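Local coordinates for protein ComZ (Thermus thermophilus, PDB 6QVI) that probably acts as a DNA receptor at the tip of the competence pilus, as a competence-associated pilin that carries a beta-solenoid domain, at residues A[23-28]-A[123-128]; A[58-61]-A[66-69]; A[131-136]-A[268-273]; A[469-474]-A[509-514]. One frame throughout, in Å; residues are numbered along the deposited sequence.

Contact 1: A[23-28]-A[123-128]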
# COMPACT_ATOMS: atom_id res chain seq x y z
N ALA A 23 -13.05 16.51 -32.44
CA ALA A 23 -11.93 15.62 -32.63
C ALA A 23 -10.90 15.82 -31.54
O ALA A 23 -10.32 14.84 -31.03
CB ALA A 23 -11.30 15.83 -34.01
N GLY A 24 -10.63 17.07 -31.19
CA GLY A 24 -9.62 17.32 -30.17
C GLY A 24 -10.07 16.90 -28.79
O GLY A 24 -9.33 16.25 -28.05
N LEU A 25 -11.30 17.27 -28.43
CA LEU A 25 -11.80 16.96 -27.10
C LEU A 25 -11.82 15.47 -26.83
O LEU A 25 -11.40 15.04 -25.76
CB LEU A 25 -13.20 17.50 -26.91
CG LEU A 25 -13.58 17.36 -25.45
CD1 LEU A 25 -13.01 18.50 -24.64
CD2 LEU A 25 -15.08 17.32 -25.28
N GLN A 26 -12.26 14.67 -27.80
CA GLN A 26 -12.42 13.27 -27.48
C GLN A 26 -11.10 12.53 -27.55
O GLN A 26 -10.92 11.54 -26.82
CB GLN A 26 -13.50 12.62 -28.36
CG GLN A 26 -14.82 13.41 -28.35
CD GLN A 26 -15.81 12.97 -27.25
OE1 GLN A 26 -15.87 11.80 -26.87
NE2 GLN A 26 -16.58 13.93 -26.71
N LYS A 27 -10.14 13.05 -28.30
CA LYS A 27 -8.81 12.45 -28.28
C LYS A 27 -8.17 12.61 -26.92
O LYS A 27 -7.71 11.63 -26.31
CB LYS A 27 -7.93 13.10 -29.34
CG LYS A 27 -6.70 12.33 -29.71
CD LYS A 27 -5.56 13.31 -29.94
CE LYS A 27 -4.29 12.60 -30.33
NZ LYS A 27 -3.21 13.63 -30.49
N TYR A 28 -8.17 13.83 -26.41
CA TYR A 28 -7.48 14.09 -25.16
C TYR A 28 -8.33 13.82 -23.93
O TYR A 28 -7.78 13.73 -22.84
CB TYR A 28 -6.95 15.52 -25.15
CG TYR A 28 -5.77 15.64 -26.07
CD1 TYR A 28 -5.92 16.06 -27.40
CD2 TYR A 28 -4.51 15.28 -25.63
CE1 TYR A 28 -4.81 16.15 -28.27
CE2 TYR A 28 -3.40 15.37 -26.47
CZ TYR A 28 -3.55 15.81 -27.79
OH TYR A 28 -2.44 15.88 -28.59
N VAL A 123 -15.17 23.49 -27.91
CA VAL A 123 -15.91 22.54 -27.08
C VAL A 123 -15.10 22.23 -25.82
O VAL A 123 -13.86 22.19 -25.83
CB VAL A 123 -16.24 21.23 -27.84
CG1 VAL A 123 -16.85 21.57 -29.17
CG2 VAL A 123 -15.05 20.33 -27.99
N GLN A 124 -15.80 21.96 -24.74
CA GLN A 124 -15.05 21.83 -23.50
C GLN A 124 -15.79 20.91 -22.55
O GLN A 124 -17.01 20.77 -22.64
CB GLN A 124 -14.82 23.22 -22.89
CG GLN A 124 -15.90 23.80 -22.08
CD GLN A 124 -15.43 25.08 -21.37
OE1 GLN A 124 -14.60 25.82 -21.92
NE2 GLN A 124 -15.90 25.31 -20.15
N ALA A 125 -15.01 20.25 -21.68
CA ALA A 125 -15.56 19.37 -20.65
C ALA A 125 -14.85 19.54 -19.32
O ALA A 125 -13.61 19.68 -19.26
CB ALA A 125 -15.49 17.90 -21.06
N THR A 126 -15.64 19.50 -18.25
CA THR A 126 -15.10 19.55 -16.91
C THR A 126 -15.21 18.16 -16.27
O THR A 126 -16.31 17.59 -16.20
CB THR A 126 -15.87 20.52 -16.03
OG1 THR A 126 -15.67 21.85 -16.53
CG2 THR A 126 -15.35 20.43 -14.60
N PHE A 127 -14.09 17.69 -15.73
CA PHE A 127 -14.03 16.41 -15.05
C PHE A 127 -13.69 16.60 -13.58
O PHE A 127 -13.02 17.56 -13.19
CB PHE A 127 -12.99 15.50 -15.66
CG PHE A 127 -13.05 15.43 -17.11
CD1 PHE A 127 -12.45 16.40 -17.88
CD2 PHE A 127 -13.70 14.37 -17.72
CE1 PHE A 127 -12.49 16.33 -19.25
CE2 PHE A 127 -13.76 14.31 -19.10
CZ PHE A 127 -13.15 15.29 -19.86
N ARG A 128 -13.97 15.57 -12.82
CA ARG A 128 -13.56 15.51 -11.44
C ARG A 128 -12.78 14.23 -11.48
O ARG A 128 -13.29 13.22 -11.83
CB ARG A 128 -14.73 15.40 -10.52
CG ARG A 128 -14.50 14.43 -9.40
CD ARG A 128 -14.84 15.04 -8.07
NE ARG A 128 -16.13 15.69 -8.08
CZ ARG A 128 -16.37 16.82 -7.46
NH1 ARG A 128 -15.40 17.41 -6.77
NH2 ARG A 128 -17.58 17.37 -7.52

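Contact 2: A[58-61]-A[66-69]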
# COMPACT_ATOMS: atom_id res chain seq x y z
N GLY A 58 0.62 17.96 -12.48
CA GLY A 58 1.08 17.84 -13.85
C GLY A 58 0.73 16.48 -14.42
O GLY A 58 0.15 15.63 -13.76
N LEU A 59 1.12 16.30 -15.66
CA LEU A 59 0.90 15.05 -16.34
C LEU A 59 2.24 14.42 -16.70
O LEU A 59 3.23 15.12 -16.93
CB LEU A 59 0.10 15.23 -17.63
CG LEU A 59 -1.22 15.96 -17.52
CD1 LEU A 59 -1.98 15.84 -18.83
CD2 LEU A 59 -2.03 15.40 -16.39
N ASP A 60 2.22 13.10 -16.77
CA ASP A 60 3.36 12.31 -17.18
C ASP A 60 3.05 11.88 -18.60
O ASP A 60 2.68 10.74 -18.87
CB ASP A 60 3.56 11.13 -16.24
CG ASP A 60 4.85 10.38 -16.51
OD1 ASP A 60 5.21 9.49 -15.71
OD2 ASP A 60 5.52 10.69 -17.52
N LEU A 61 3.23 12.83 -19.53
CA LEU A 61 2.87 12.58 -20.92
C LEU A 61 3.75 11.51 -21.51
O LEU A 61 3.30 10.70 -22.32
CB LEU A 61 3.02 13.87 -21.72
CG LEU A 61 2.13 14.96 -21.17
CD1 LEU A 61 2.34 16.21 -21.92
CD2 LEU A 61 0.68 14.53 -21.41
N THR A 66 8.66 11.64 -15.85
CA THR A 66 8.88 13.05 -16.12
C THR A 66 7.53 13.73 -16.09
O THR A 66 6.62 13.34 -16.83
CB THR A 66 9.53 13.24 -17.48
OG1 THR A 66 10.69 12.40 -17.59
CG2 THR A 66 9.91 14.72 -17.68
N ILE A 67 7.39 14.76 -15.26
CA ILE A 67 6.11 15.43 -15.11
C ILE A 67 6.24 16.81 -15.73
O ILE A 67 7.19 17.54 -15.43
CB ILE A 67 5.71 15.56 -13.62
CG1 ILE A 67 5.53 14.18 -12.96
CG2 ILE A 67 4.43 16.40 -13.52
CD1 ILE A 67 4.33 13.38 -13.45
N THR A 68 5.27 17.18 -16.54
CA THR A 68 5.28 18.50 -17.08
C THR A 68 4.16 19.11 -16.28
O THR A 68 3.07 18.61 -16.29
CB THR A 68 5.09 18.53 -18.59
OG1 THR A 68 3.87 19.16 -18.91
CG2 THR A 68 5.06 17.15 -19.16
N PRO A 69 4.44 20.18 -15.56
CA PRO A 69 3.49 20.81 -14.69
C PRO A 69 2.59 21.83 -15.33
O PRO A 69 2.74 22.15 -16.47
CB PRO A 69 4.39 21.52 -13.71
CG PRO A 69 5.47 21.98 -14.57
CD PRO A 69 5.71 20.89 -15.56

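Contact 3: A[131-136]-A[268-273]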
# COMPACT_ATOMS: atom_id res chain seq x y z
N ASN A 131 -7.47 9.86 -7.76
CA ASN A 131 -6.87 8.53 -7.81
C ASN A 131 -7.00 7.77 -6.48
O ASN A 131 -7.29 8.34 -5.42
CB ASN A 131 -5.39 8.65 -8.20
CG ASN A 131 -5.21 8.92 -9.70
OD1 ASN A 131 -5.33 8.00 -10.52
ND2 ASN A 131 -4.94 10.19 -10.06
N SER A 132 -6.80 6.46 -6.54
CA SER A 132 -6.88 5.68 -5.31
C SER A 132 -5.77 6.09 -4.37
O SER A 132 -5.99 6.26 -3.16
CB SER A 132 -6.84 4.17 -5.57
OG SER A 132 -8.09 3.69 -6.04
N ASP A 133 -4.57 6.26 -4.92
CA ASP A 133 -3.35 6.52 -4.16
C ASP A 133 -3.14 5.43 -3.09
O ASP A 133 -3.30 5.64 -1.88
CB ASP A 133 -3.36 7.93 -3.56
CG ASP A 133 -2.05 8.27 -2.83
OD1 ASP A 133 -1.04 7.55 -3.04
OD2 ASP A 133 -2.03 9.27 -2.06
N TYR A 134 -2.78 4.26 -3.59
CA TYR A 134 -2.47 3.13 -2.72
C TYR A 134 -1.39 3.55 -1.74
O TYR A 134 -0.25 3.81 -2.14
CB TYR A 134 -2.03 1.93 -3.57
CG TYR A 134 -3.18 1.18 -4.25
CD1 TYR A 134 -4.16 0.52 -3.50
CD2 TYR A 134 -3.33 1.20 -5.65
CE1 TYR A 134 -5.21 -0.16 -4.11
CE2 TYR A 134 -4.39 0.53 -6.27
CZ TYR A 134 -5.33 -0.15 -5.49
OH TYR A 134 -6.39 -0.83 -6.07
N LEU A 135 -1.73 3.56 -0.45
CA LEU A 135 -0.80 4.03 0.57
C LEU A 135 0.44 3.17 0.63
O LEU A 135 0.38 1.93 0.52
CB LEU A 135 -1.50 4.07 1.92
CG LEU A 135 -2.65 5.07 1.94
CD1 LEU A 135 -3.12 5.34 3.35
CD2 LEU A 135 -2.20 6.38 1.26
N GLU A 136 1.58 3.84 0.79
CA GLU A 136 2.87 3.16 0.80
C GLU A 136 3.66 3.65 2.01
O GLU A 136 4.22 4.75 1.98
CB GLU A 136 3.64 3.38 -0.49
CG GLU A 136 2.98 2.69 -1.66
CD GLU A 136 3.87 2.65 -2.88
OE1 GLU A 136 4.96 3.26 -2.84
OE2 GLU A 136 3.47 2.00 -3.88
N PHE A 268 -3.67 16.87 7.80
CA PHE A 268 -3.90 15.59 7.16
C PHE A 268 -4.47 15.85 5.77
O PHE A 268 -5.45 16.60 5.62
CB PHE A 268 -4.87 14.76 8.00
CG PHE A 268 -5.17 13.39 7.45
CD1 PHE A 268 -4.24 12.34 7.52
CD2 PHE A 268 -6.41 13.14 6.90
CE1 PHE A 268 -4.59 11.07 7.04
CE2 PHE A 268 -6.74 11.89 6.41
CZ PHE A 268 -5.84 10.86 6.47
N ASP A 269 -3.80 15.30 4.76
CA ASP A 269 -4.03 15.63 3.35
C ASP A 269 -4.84 14.58 2.60
O ASP A 269 -4.53 14.27 1.45
CB ASP A 269 -2.70 15.84 2.67
CG ASP A 269 -1.94 14.56 2.54
OD1 ASP A 269 -1.98 13.73 3.49
OD2 ASP A 269 -1.28 14.39 1.51
N LEU A 270 -5.87 13.98 3.20
CA LEU A 270 -6.59 12.94 2.48
C LEU A 270 -8.08 13.06 2.73
O LEU A 270 -8.53 13.25 3.87
CB LEU A 270 -6.15 11.54 2.90
CG LEU A 270 -4.76 10.98 2.57
CD1 LEU A 270 -4.57 9.54 3.19
CD2 LEU A 270 -4.50 11.00 1.10
N SER A 271 -8.84 12.96 1.66
CA SER A 271 -10.27 12.74 1.70
C SER A 271 -10.49 11.25 1.53
O SER A 271 -9.67 10.55 0.92
CB SER A 271 -10.98 13.53 0.61
OG SER A 271 -10.18 13.63 -0.56
N ASP A 272 -11.56 10.74 2.14
CA ASP A 272 -11.85 9.32 2.17
C ASP A 272 -10.63 8.52 2.63
O ASP A 272 -10.13 7.65 1.90
CB ASP A 272 -12.32 8.84 0.80
CG ASP A 272 -13.42 9.72 0.21
OD1 ASP A 272 -13.85 9.47 -0.93
OD2 ASP A 272 -13.83 10.69 0.90
N PRO A 273 -10.11 8.83 3.80
CA PRO A 273 -8.96 8.07 4.23
C PRO A 273 -9.47 6.82 4.85
O PRO A 273 -10.53 6.81 5.44
CB PRO A 273 -8.38 8.96 5.28
CG PRO A 273 -9.56 9.56 5.91
CD PRO A 273 -10.58 9.74 4.85

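Contact 4: A[469-474]-A[509-514]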
# COMPACT_ATOMS: atom_id res chain seq x y z
N SER A 469 6.42 -4.49 5.49
CA SER A 469 5.60 -3.42 6.06
C SER A 469 4.89 -3.98 7.27
O SER A 469 4.59 -5.18 7.32
CB SER A 469 4.57 -2.89 5.04
OG SER A 469 3.97 -3.97 4.35
N VAL A 470 4.55 -3.13 8.24
CA VAL A 470 3.70 -3.61 9.31
C VAL A 470 2.51 -2.69 9.35
O VAL A 470 2.65 -1.47 9.25
CB VAL A 470 4.42 -3.70 10.68
CG1 VAL A 470 5.78 -4.34 10.49
CG2 VAL A 470 4.43 -2.37 11.52
N ILE A 471 1.33 -3.30 9.32
CA ILE A 471 0.05 -2.71 9.67
C ILE A 471 -0.30 -3.25 11.04
O ILE A 471 -0.45 -4.47 11.23
CB ILE A 471 -1.08 -3.04 8.67
CG1 ILE A 471 -0.72 -2.52 7.28
CG2 ILE A 471 -2.45 -2.61 9.21
CD1 ILE A 471 -1.49 -3.18 6.16
N SER A 472 -0.40 -2.35 12.01
CA SER A 472 -0.74 -2.84 13.33
C SER A 472 -1.32 -1.70 14.16
O SER A 472 -1.07 -0.53 13.91
CB SER A 472 0.48 -3.45 14.02
OG SER A 472 1.24 -2.45 14.66
N ASN A 473 -2.05 -2.09 15.20
CA ASN A 473 -2.71 -1.09 16.01
C ASN A 473 -1.73 -0.40 16.93
O ASN A 473 -1.95 0.78 17.26
CB ASN A 473 -3.82 -1.76 16.81
CG ASN A 473 -4.74 -0.76 17.44
OD1 ASN A 473 -4.49 -0.28 18.55
ND2 ASN A 473 -5.79 -0.38 16.70
N GLN A 474 -0.62 -1.08 17.26
CA GLN A 474 0.45 -0.53 18.07
C GLN A 474 1.77 -1.19 17.67
O GLN A 474 1.81 -2.38 17.35
CB GLN A 474 0.22 -0.74 19.56
CG GLN A 474 -0.67 0.25 20.25
CD GLN A 474 -0.56 0.13 21.78
OE1 GLN A 474 -1.58 0.12 22.48
NE2 GLN A 474 0.68 0.05 22.29
N PRO A 509 -4.58 -6.42 3.50
CA PRO A 509 -5.28 -5.18 3.15
C PRO A 509 -4.55 -4.41 2.05
O PRO A 509 -3.31 -4.41 2.00
CB PRO A 509 -5.29 -4.39 4.47
CG PRO A 509 -5.01 -5.41 5.53
CD PRO A 509 -4.11 -6.42 4.90
N SER A 510 -5.30 -3.78 1.15
CA SER A 510 -4.70 -2.83 0.20
C SER A 510 -5.30 -1.44 0.48
O SER A 510 -6.30 -1.05 -0.12
CB SER A 510 -4.88 -3.29 -1.27
OG SER A 510 -6.08 -2.79 -1.85
N LEU A 511 -4.63 -0.69 1.35
CA LEU A 511 -5.12 0.58 1.86
C LEU A 511 -4.97 1.69 0.83
O LEU A 511 -3.87 1.93 0.32
CB LEU A 511 -4.34 0.95 3.12
CG LEU A 511 -4.27 -0.13 4.21
CD1 LEU A 511 -3.43 0.26 5.44
CD2 LEU A 511 -5.71 -0.42 4.66
N ARG A 512 -6.07 2.43 0.60
CA ARG A 512 -6.13 3.47 -0.43
C ARG A 512 -6.27 4.84 0.23
O ARG A 512 -7.04 5.01 1.19
CB ARG A 512 -7.33 3.27 -1.37
CG ARG A 512 -7.24 2.10 -2.34
CD ARG A 512 -8.55 1.90 -3.14
NE ARG A 512 -8.80 0.47 -3.40
CZ ARG A 512 -9.51 -0.02 -4.42
NH1 ARG A 512 -10.07 0.79 -5.32
NH2 ARG A 512 -9.66 -1.35 -4.54
N GLY A 513 -5.56 5.83 -0.34
CA GLY A 513 -5.67 7.20 0.14
C GLY A 513 -7.03 7.83 -0.12
O GLY A 513 -7.58 8.51 0.76
N GLY A 514 -7.60 7.59 -1.30
CA GLY A 514 -8.92 8.12 -1.60
C GLY A 514 -9.61 7.21 -2.57
O GLY A 514 -9.04 6.23 -3.05

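Contact 1: A[23-28]-A[123-128]
Leu25 meets Val123 and Ala125, and the Phe127 ring lies beyond them on the same face of the strand. Phe127 CZ comes no nearer to 23-28 than 5.8 Å, to Leu25 CD1; the ring instead meets that of Phe518, their planes about 35° apart, while Lys29, Leu32 and Leu110 also touch its side chain. On the helix, well away from the strand, the Tyr28 ring has Gly24 O in its plane at one edge.

This is the pilin arrangement of an N-terminal helix laid on an antiparallel sheet. The axes of 23-28 and 123-128 approach to 8.4 Å, and their directions differ by 29°. Val123, Ala125 and Phe127 all point to the helix, so they share one face of an inner strand whose backbone is bonded to 107-115 and 517-529. The two segments bury a modest 159 Å², and Leu25 supplies more than half of it. Its CG stands opposite the backbone N (chi1 -171°), which sends the branched end across to the strand.

There both methyls lie near Ala125: CD1 of Leu25 is 4.0 Å from Ala125 N, and CD2 of Leu25 is 4.3 Å from Ala125 CB. Away from the strand, Lys27 NZ donates to Tyr28 OH over 3.0 Å and forms a salt bridge with Glu81. Nearest of all across the contact are Leu25 CB and Val123 CG2, 3.5 Å apart, the two side chains running obliquely to each other.

Contact 2: A[58-61]-A[66-69]
Leu59 and Thr68 exchange two backbone hydrogen bonds, Leu59 N to Thr68 O at 3.1 Å and Thr68 N to Leu59 O at 2.9 Å. They form a single antiparallel bridge of the hydrogen-bonded kind, with CA atoms 5.6 Å apart. The Asp60 carboxylate turns back into the connecting loop, where OD1 accepts from Gly65 N and OD2 from Asp64 N, with a weak further bond from Arg63 N. Its CG lies opposite the backbone N (chi1 -172°), and this rotation also sets OD2 near Thr66 O, another acceptor. The sequence from Asp60 to Gly65 follows the DxDxDG pattern of EF-hand-like calcium loops, and the amide bonds to the first aspartate resemble theirs; whether this loop holds a metal is not established.

Packing lies on both sides of the bridge. Ile67 lies along the facing chain, its CG2 3.7 Å from Gly58 CA and its CD1 3.7 Å from Asp60 CB. Gly58, at phi 125° and psi 180°, has a backbone shape that calls for glycine. Farther along, Leu61 and Thr68 cross at about a right angle, with Leu61 CD1 4.0 Å from Thr68 CG2. Leu59 points away from 66-69 and packs on Gln35 of helix 12-40 and on Leu75.

Contact 3: A[131-136]-A[268-273]
Leu135 and Leu270 meet because both carry CG opposite the carbonyl carbon (chi1 -64° and -68°) and then extend at the second torsion, so each sends a methyl pair into the gap between two loops. The meeting is slight: Leu135 CD2 and Leu270 CD1 are 4.4 Å apart. Asp133 arrives by another route. Its CG stands opposite the backbone N at chi1 -176°, and the carboxylate atom OD2 comes to 4.4 Å from Leu270 CD2. Leu270 therefore has an apolar neighbour at one methyl and a charged group beside the other.

The backbones stay well apart, the closest CA pairs being 9.8 Å distant (Asp133 with Leu270, and Leu135 with Pro273). The buried surface is accordingly only 83 Å², all of it from these three residues. Both segments are irregular. Asp133 and Asp272 each take positive phi values, in the left-handed region.

Two acids face the same gap, with Asp133 OD2 and Asp269 OD2 6.3 Å apart. Arg213 probably eases that like-charge pairing: it makes a salt bridge with Asp269 and a long, weak ion pair with Asp133.

In the fold this is a surface contact at the junction of the two domains. The loop 131-136 leads from strand 120-130 of the pilin-like sheet to strand 139-141, with Asn131 still against Tyr36, Arg39 and Glu40 of helix 12-40. The loop 268-273 follows strand 265-266, and Tyr161 of strand 160-162 touches Leu135, Leu270 and Pro273 alike.

Contact 4: A[469-474]-A[509-514]
Ile471 faces Pro509 across a CA separation of 8.8 Å, the nearest between the two backbones, so the contact is made by side chains alone. Strand 469-472 belongs to the beta-solenoid: it runs parallel to 139-141 on one side and to 451-454 on the other, and the backbone of Val470 is bonded to Ala138 and Phe140, that of Ile471 to Val452 and Ala454. Segment 509-514 is an irregular run on the way to strand 517-529 of the pilin-like domain.

Ile471 does all the work for the strand. Its CG1 stands opposite the carbonyl carbon (chi1 -61°), and chi2 of 160° stretches the chain outward, so CD1 is the atom that touches. That methyl sits 4.0 Å from Leu511 CD1, the two side chains reaching tip to tip, and 4.2 Å from Pro509 CG. Pro509 and Leu511 both point to the strand while Ser510 between them points away, as expected for an extended chain presenting alternate residues. Phe140 of the adjacent solenoid strand touches both Ile471 and Leu511, extending the apolar cluster. The contact buries 116 Å².

Val470 and Ser472 lie against Phe458, on the other face of the strand from Ile471. At Asn473 the chain turns a corner of the solenoid. Across that corner, Ser472 OG donates to Gln474 O over 2.8 Å, approaching from above the carbonyl plane, 74° out of it.

How the contacts relate
Contacts 1 and 4 are buried and apolar: the first seats the N-terminal helix on the pilin-like sheet, the second sets a returning loop against a solenoid strand, their centres about 36 Å apart. Contact 2, partly buried, differs in chemistry, relying on a pair of backbone bonds across it, while a carboxylate ties up the loop between its segments; it falls within the chain between the two segments of contact 1. Contact 3 is a sparse surface meeting of loops. Contacts 3 and 4 touch directly at the domain junction, where 131-136 and 509-514 run side by side: Asp133 O lies 2.7 Å from Gly513 N, and Leu135 N lies 2.8 Å from Leu511 O, both probable hydrogen bonds.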